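Local coordinates for maternal effect protein oskar (Drosophila melanogaster, PDB 5A4A) that induces the germline in the fly and, through this SGNH-hydrolase-like OSK domain, probably binds RNA, at residues Ile90-Arg104 against Lys137-Cys149. Numbering follows the deposited sequence.
Sequences IMRGKPLVQIEHDFR and KIYRFNKFIRSEC. With SO4 (sulfate ion), chain D; SO4 (sulfate ion), chain G.
Helix 96-104 and helix 137-148 run nearly parallel, their axes 26° apart and 10.7 Å at closest approach, with Leu96 level with Lys137 and Glu100 with Phe141. Ahead of the first helix, Gly93 ends the preceding one in a Schellman motif. Lys137, extended beyond CG, reaches this turn: NZ donates to Lys94 O at 2.8 Å from above the carbonyl plane, and a water links NZ to Ile90 O. Deeper in, the edge of Phe141 meets the face of Phe103, planes at 89° and centroids 5.4 Å apart, while Ile99 CG2 lies over a Phe141 face. Cys149 SG sits at the Phe103 rim, 3.6 Å from CE2. Phe103 and Ile145 also touch Leu119, so both helices pack on strand 116-120 of the sheet's parallel part, as in the SGNH-hydrolase fold; Ile145 and Cys149 reach Val154 of strand 154-155. Outward, Glu100 CG stands over the centre of the Phe144 ring, 3.7 Å from its centroid, and Glu148 CB lies on the opposite face, off toward the rim. At that ring's edge, Arg104, bent at chi3 (-80°), brings NH2 within 3.1 Å of Glu148 OE1 in a salt bridge. An alanine in place of Phe144 would probably open a gap between Glu100 and Glu148 and leave the Arg104 guanidinium freer to turn.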
loop_
_atom_site.group_PDB
_atom_site.type_symbol
_atom_site.label_atom_id
_atom_site.label_comp_id
_atom_site.label_asym_id
_atom_site.label_seq_id
_atom_site.Cartn_x
_atom_site.Cartn_y
_atom_site.Cartn_z
ATOM N N ILE A 90 -7.091 -7.397 4.477
ATOM C CA ILE A 90 -8.525 -7.248 4.688
ATOM C C ILE A 90 -9.303 -8.042 3.645
ATOM O O ILE A 90 -10.236 -8.758 3.990
ATOM C CB ILE A 90 -8.946 -5.769 4.706
ATOM C CG1 ILE A 90 -8.422 -5.131 5.999
ATOM C CG2 ILE A 90 -10.467 -5.636 4.612
ATOM C CD1 ILE A 90 -8.778 -3.680 6.187
ATOM N N MET A 91 -8.901 -7.941 2.383
ATOM C CA MET A 91 -9.557 -8.718 1.322
ATOM C C MET A 91 -9.438 -10.238 1.503
ATOM O O MET A 91 -10.344 -10.980 1.113
ATOM C CB MET A 91 -9.048 -8.295 -0.062
ATOM C CG MET A 91 -9.294 -6.830 -0.359
ATOM S SD MET A 91 -8.477 -6.221 -1.844
ATOM C CE MET A 91 -9.497 -7.038 -3.067
ATOM N N ARG A 92 -8.326 -10.700 2.080
ATOM C CA ARG A 92 -8.121 -12.132 2.315
ATOM C C ARG A 92 -8.850 -12.599 3.566
ATOM O O ARG A 92 -8.847 -13.789 3.886
ATOM C CB ARG A 92 -6.630 -12.477 2.449
ATOM C CG ARG A 92 -5.859 -12.412 1.149
ATOM C CD ARG A 92 -4.390 -12.811 1.321
ATOM N NE ARG A 92 -3.662 -12.623 0.068
ATOM C CZ ARG A 92 -2.354 -12.797 -0.093
ATOM N NH1 ARG A 92 -1.588 -13.177 0.928
ATOM N NH2 ARG A 92 -1.814 -12.592 -1.287
ATOM N N GLY A 93 -9.444 -11.654 4.285
ATOM C CA GLY A 93 -10.230 -11.973 5.462
ATOM C C GLY A 93 -9.397 -12.298 6.689
ATOM O O GLY A 93 -9.843 -13.040 7.561
ATOM N N LYS A 94 -8.185 -11.754 6.767
ATOM C CA LYS A 94 -7.383 -11.935 7.974
ATOM C C LYS A 94 -8.101 -11.285 9.153
ATOM O O LYS A 94 -8.747 -10.247 8.996
ATOM C CB LYS A 94 -5.966 -11.366 7.811
ATOM C CG LYS A 94 -5.078 -12.155 6.843
ATOM C CD LYS A 94 -3.596 -11.962 7.169
ATOM C CE LYS A 94 -2.697 -12.413 6.023
ATOM N NZ LYS A 94 -1.248 -12.257 6.359
ATOM N N PRO A 95 -8.024 -11.917 10.334
ATOM C CA PRO A 95 -8.660 -11.330 11.516
ATOM C C PRO A 95 -8.057 -9.963 11.811
ATOM O O PRO A 95 -6.848 -9.779 11.677
ATOM C CB PRO A 95 -8.302 -12.314 12.635
ATOM C CG PRO A 95 -7.985 -13.595 11.938
ATOM C CD PRO A 95 -7.394 -13.216 10.621
ATOM N N LEU A 96 -8.897 -9.011 12.198
ATOM C CA LEU A 96 -8.428 -7.664 12.530
ATOM C C LEU A 96 -7.319 -7.650 13.590
ATOM O O LEU A 96 -6.340 -6.915 13.455
ATOM C CB LEU A 96 -9.599 -6.777 12.963
ATOM C CG LEU A 96 -9.243 -5.343 13.361
ATOM C CD1 LEU A 96 -8.766 -4.544 12.155
ATOM C CD2 LEU A 96 -10.435 -4.660 14.031
ATOM N N VAL A 97 -7.462 -8.463 14.637
ATOM C CA VAL A 97 -6.435 -8.530 15.678
ATOM C C VAL A 97 -5.075 -8.913 15.098
ATOM O O VAL A 97 -4.049 -8.364 15.496
ATOM C CB VAL A 97 -6.821 -9.485 16.848
ATOM C CG1 VAL A 97 -6.996 -10.916 16.358
ATOM C CG2 VAL A 97 -5.775 -9.427 17.952
ATOM N N GLN A 98 -5.082 -9.831 14.134
ATOM C CA GLN A 98 -3.866 -10.292 13.494
ATOM C C GLN A 98 -3.288 -9.187 12.609
ATOM O O GLN A 98 -2.077 -8.976 12.567
ATOM C CB GLN A 98 -4.202 -11.521 12.657
ATOM C CG GLN A 98 -3.057 -12.433 12.347
ATOM C CD GLN A 98 -3.527 -13.617 11.521
ATOM O OE1 GLN A 98 -3.451 -13.593 10.298
ATOM N NE2 GLN A 98 -4.048 -14.645 12.189
ATOM N N ILE A 99 -4.168 -8.487 11.902
ATOM C CA ILE A 99 -3.772 -7.365 11.057
ATOM C C ILE A 99 -3.075 -6.278 11.884
ATOM O O ILE A 99 -2.028 -5.753 11.496
ATOM C CB ILE A 99 -5.003 -6.779 10.322
ATOM C CG1 ILE A 99 -5.546 -7.803 9.319
ATOM C CG2 ILE A 99 -4.663 -5.478 9.621
ATOM C CD1 ILE A 99 -6.819 -7.365 8.599
ATOM N N GLU A 100 -3.661 -5.946 13.027
ATOM C CA GLU A 100 -3.087 -4.933 13.906
ATOM C C GLU A 100 -1.766 -5.415 14.506
ATOM O O GLU A 100 -0.789 -4.667 14.572
ATOM C CB GLU A 100 -4.102 -4.543 14.985
ATOM C CG GLU A 100 -5.276 -3.775 14.390
ATOM C CD GLU A 100 -6.410 -3.537 15.360
ATOM O OE1 GLU A 100 -6.392 -4.125 16.458
ATOM O OE2 GLU A 100 -7.326 -2.758 15.011
ATOM N N HIS A 101 -1.743 -6.672 14.932
ATOM C CA HIS A 101 -0.511 -7.292 15.429
ATOM C C HIS A 101 0.621 -7.221 14.394
ATOM O O HIS A 101 1.752 -6.840 14.712
ATOM C CB HIS A 101 -0.787 -8.744 15.818
ATOM C CG HIS A 101 0.444 -9.531 16.132
ATOM N ND1 HIS A 101 1.125 -9.405 17.325
ATOM C CD2 HIS A 101 1.125 -10.451 15.410
ATOM C CE1 HIS A 101 2.166 -10.216 17.325
ATOM N NE2 HIS A 101 2.188 -10.864 16.174
ATOM N N ASP A 102 0.317 -7.601 13.157
ATOM C CA ASP A 102 1.308 -7.579 12.080
ATOM C C ASP A 102 1.781 -6.160 11.777
ATOM O O ASP A 102 2.972 -5.920 11.572
ATOM C CB ASP A 102 0.731 -8.208 10.802
ATOM C CG ASP A 102 0.467 -9.696 10.942
ATOM O OD1 ASP A 102 0.923 -10.301 11.937
ATOM O OD2 ASP A 102 -0.193 -10.271 10.045
ATOM N N PHE A 103 0.845 -5.216 11.752
ATOM C CA PHE A 103 1.184 -3.830 11.465
ATOM C C PHE A 103 2.102 -3.249 12.556
ATOM O O PHE A 103 3.068 -2.546 12.261
ATOM C CB PHE A 103 -0.083 -2.984 11.293
ATOM C CG PHE A 103 0.193 -1.588 10.806
ATOM C CD1 PHE A 103 0.400 -1.348 9.462
ATOM C CD2 PHE A 103 0.265 -0.525 11.699
ATOM C CE1 PHE A 103 0.663 -0.076 9.000
ATOM C CE2 PHE A 103 0.531 0.758 11.245
ATOM C CZ PHE A 103 0.733 0.982 9.897
ATOM N N ARG A 104 1.818 -3.569 13.816
ATOM C CA ARG A 104 2.664 -3.107 14.915
ATOM C C ARG A 104 4.090 -3.638 14.736
ATOM O O ARG A 104 5.066 -2.916 14.940
ATOM C CB ARG A 104 2.058 -3.535 16.257
ATOM C CG ARG A 104 2.909 -3.266 17.470
ATOM C CD ARG A 104 2.187 -3.738 18.730
ATOM N NE ARG A 104 1.174 -2.785 19.182
ATOM C CZ ARG A 104 -0.140 -2.932 19.029
ATOM N NH1 ARG A 104 -0.638 -4.006 18.423
ATOM N NH2 ARG A 104 -0.961 -1.997 19.489
ATOM N N LYS A 137 -13.970 -3.176 9.131
ATOM C CA LYS A 137 -12.567 -3.526 9.312
ATOM C C LYS A 137 -11.682 -2.401 8.821
ATOM O O LYS A 137 -10.675 -2.081 9.453
ATOM C CB LYS A 137 -12.213 -4.806 8.561
ATOM C CG LYS A 137 -12.022 -5.988 9.459
ATOM C CD LYS A 137 -11.484 -7.173 8.683
ATOM C CE LYS A 137 -11.767 -8.456 9.425
ATOM N NZ LYS A 137 -11.448 -9.653 8.604
ATOM N N ILE A 138 -12.067 -1.803 7.699
ATOM C CA ILE A 138 -11.321 -0.686 7.132
ATOM C C ILE A 138 -11.384 0.494 8.102
ATOM O O ILE A 138 -10.373 1.141 8.378
ATOM C CB ILE A 138 -11.892 -0.267 5.769
ATOM C CG1 ILE A 138 -11.564 -1.325 4.712
ATOM C CG2 ILE A 138 -11.349 1.094 5.339
ATOM C CD1 ILE A 138 -12.060 -0.958 3.349
ATOM N N TYR A 139 -12.581 0.758 8.618
ATOM C CA TYR A 139 -12.778 1.818 9.607
ATOM C C TYR A 139 -11.894 1.633 10.838
ATOM O O TYR A 139 -11.225 2.570 11.265
ATOM C CB TYR A 139 -14.263 1.891 9.986
ATOM C CG TYR A 139 -14.550 2.592 11.292
ATOM C CD1 TYR A 139 -14.391 3.965 11.416
ATOM C CD2 TYR A 139 -15.005 1.879 12.389
ATOM C CE1 TYR A 139 -14.663 4.605 12.615
ATOM C CE2 TYR A 139 -15.284 2.508 13.583
ATOM C CZ TYR A 139 -15.109 3.868 13.687
ATOM O OH TYR A 139 -15.376 4.494 14.876
ATOM N N ARG A 140 -11.883 0.428 11.407
ATOM C CA ARG A 140 -11.101 0.178 12.618
ATOM C C ARG A 140 -9.599 0.141 12.361
ATOM O O ARG A 140 -8.816 0.648 13.158
ATOM C CB ARG A 140 -11.560 -1.108 13.305
ATOM C CG ARG A 140 -12.980 -0.993 13.813
ATOM C CD ARG A 140 -13.475 -2.246 14.521
ATOM N NE ARG A 140 -14.853 -2.008 14.925
ATOM C CZ ARG A 140 -15.223 -1.453 16.078
ATOM N NH1 ARG A 140 -14.328 -1.131 17.012
ATOM N NH2 ARG A 140 -16.509 -1.269 16.312
ATOM N N PHE A 141 -9.193 -0.465 11.254
ATOM C CA PHE A 141 -7.766 -0.516 10.956
ATOM C C PHE A 141 -7.204 0.884 10.719
ATOM O O PHE A 141 -6.087 1.202 11.163
ATOM C CB PHE A 141 -7.478 -1.429 9.765
ATOM C CG PHE A 141 -6.014 -1.533 9.429
ATOM C CD1 PHE A 141 -5.103 -1.989 10.369
ATOM C CD2 PHE A 141 -5.550 -1.160 8.176
ATOM C CE1 PHE A 141 -3.751 -2.077 10.065
ATOM C CE2 PHE A 141 -4.199 -1.248 7.861
ATOM C CZ PHE A 141 -3.300 -1.709 8.803
ATOM N N ASN A 142 -7.984 1.726 10.043
ATOM C CA ASN A 142 -7.558 3.092 9.785
ATOM C C ASN A 142 -7.416 3.870 11.082
ATOM O O ASN A 142 -6.475 4.651 11.232
ATOM C CB ASN A 142 -8.504 3.823 8.828
ATOM C CG ASN A 142 -8.275 3.440 7.379
ATOM O OD1 ASN A 142 -7.315 2.755 7.062
ATOM N ND2 ASN A 142 -9.146 3.908 6.492
ATOM N N LYS A 143 -8.335 3.646 12.023
ATOM C CA LYS A 143 -8.214 4.269 13.346
ATOM C C LYS A 143 -6.966 3.759 14.065
ATOM O O LYS A 143 -6.283 4.529 14.760
ATOM C CB LYS A 143 -9.460 4.010 14.201
ATOM C CG LYS A 143 -10.628 4.916 13.875
ATOM C CD LYS A 143 -11.808 4.678 14.818
ATOM C CE LYS A 143 -11.541 5.226 16.208
ATOM N NZ LYS A 143 -12.688 4.949 17.123
ATOM N N PHE A 144 -6.671 2.468 13.893
ATOM C CA PHE A 144 -5.486 1.853 14.489
ATOM C C PHE A 144 -4.211 2.473 13.924
ATOM O O PHE A 144 -3.282 2.760 14.679
ATOM C CB PHE A 144 -5.472 0.327 14.303
ATOM C CG PHE A 144 -4.274 -0.360 14.929
ATOM C CD1 PHE A 144 -4.248 -0.649 16.286
ATOM C CD2 PHE A 144 -3.181 -0.719 14.157
ATOM C CE1 PHE A 144 -3.155 -1.271 16.862
ATOM C CE2 PHE A 144 -2.081 -1.343 14.724
ATOM C CZ PHE A 144 -2.070 -1.623 16.078
ATOM N N ILE A 145 -4.165 2.688 12.607
ATOM C CA ILE A 145 -2.989 3.341 12.017
ATOM C C ILE A 145 -2.751 4.693 12.695
ATOM O O ILE A 145 -1.627 5.028 13.090
ATOM C CB ILE A 145 -3.131 3.540 10.493
ATOM C CG1 ILE A 145 -3.086 2.189 9.768
ATOM C CG2 ILE A 145 -2.022 4.464 9.959
ATOM C CD1 ILE A 145 -3.509 2.251 8.311
ATOM N N ARG A 146 -3.819 5.461 12.839
ATOM C CA ARG A 146 -3.721 6.794 13.392
ATOM C C ARG A 146 -3.230 6.779 14.843
ATOM O O ARG A 146 -2.449 7.646 15.252
ATOM C CB ARG A 146 -5.066 7.522 13.287
ATOM C CG ARG A 146 -5.005 8.946 13.812
ATOM C CD ARG A 146 -5.979 9.868 13.103
ATOM N NE ARG A 146 -7.289 9.911 13.741
ATOM N N SER A 147 -3.669 5.793 15.619
ATOM C CA SER A 147 -3.297 5.736 17.032
ATOM C C SER A 147 -1.923 5.084 17.250
ATOM O O SER A 147 -1.125 5.553 18.056
ATOM C CB SER A 147 -4.379 5.019 17.848
ATOM O OG SER A 147 -4.494 3.664 17.458
ATOM N N GLU A 148 -1.645 4.016 16.516
ATOM C CA GLU A 148 -0.367 3.319 16.618
ATOM C C GLU A 148 0.788 4.176 16.100
ATOM O O GLU A 148 1.894 4.148 16.640
ATOM C CB GLU A 148 -0.421 2.008 15.827
ATOM C CG GLU A 148 0.872 1.217 15.849
ATOM C CD GLU A 148 1.147 0.568 17.199
ATOM O OE1 GLU A 148 0.233 0.526 18.054
ATOM O OE2 GLU A 148 2.280 0.087 17.398
ATOM N N CYS A 149 0.524 4.942 15.052
ATOM C CA CYS A 149 1.564 5.747 14.418
ATOM C C CYS A 149 1.439 7.204 14.832
ATOM O O CYS A 149 1.666 8.108 14.027
ATOM C CB CYS A 149 1.480 5.632 12.899
ATOM S SG CYS A 149 1.751 3.945 12.295
HETATM S S SO4 D . -5.572 -14.468 -2.016
HETATM O O1 SO4 D . -6.904 -14.492 -1.416
HETATM O O2 SO4 D . -5.579 -15.151 -3.313
HETATM O O3 SO4 D . -5.134 -13.080 -2.164
HETATM O O4 SO4 D . -4.636 -15.156 -1.132
HETATM S S SO4 G . 5.113 -13.000 13.876
HETATM O O1 SO4 G . 5.357 -14.306 13.264
HETATM O O2 SO4 G . 6.380 -12.273 13.951
HETATM O O3 SO4 G . 4.150 -12.263 13.055
HETATM O O4 SO4 G . 4.564 -13.156 15.220
HETATM O O HOH W 1 -11.792 -9.011 6.003
HETATM O O HOH W 2 5.370 -0.775 16.605
#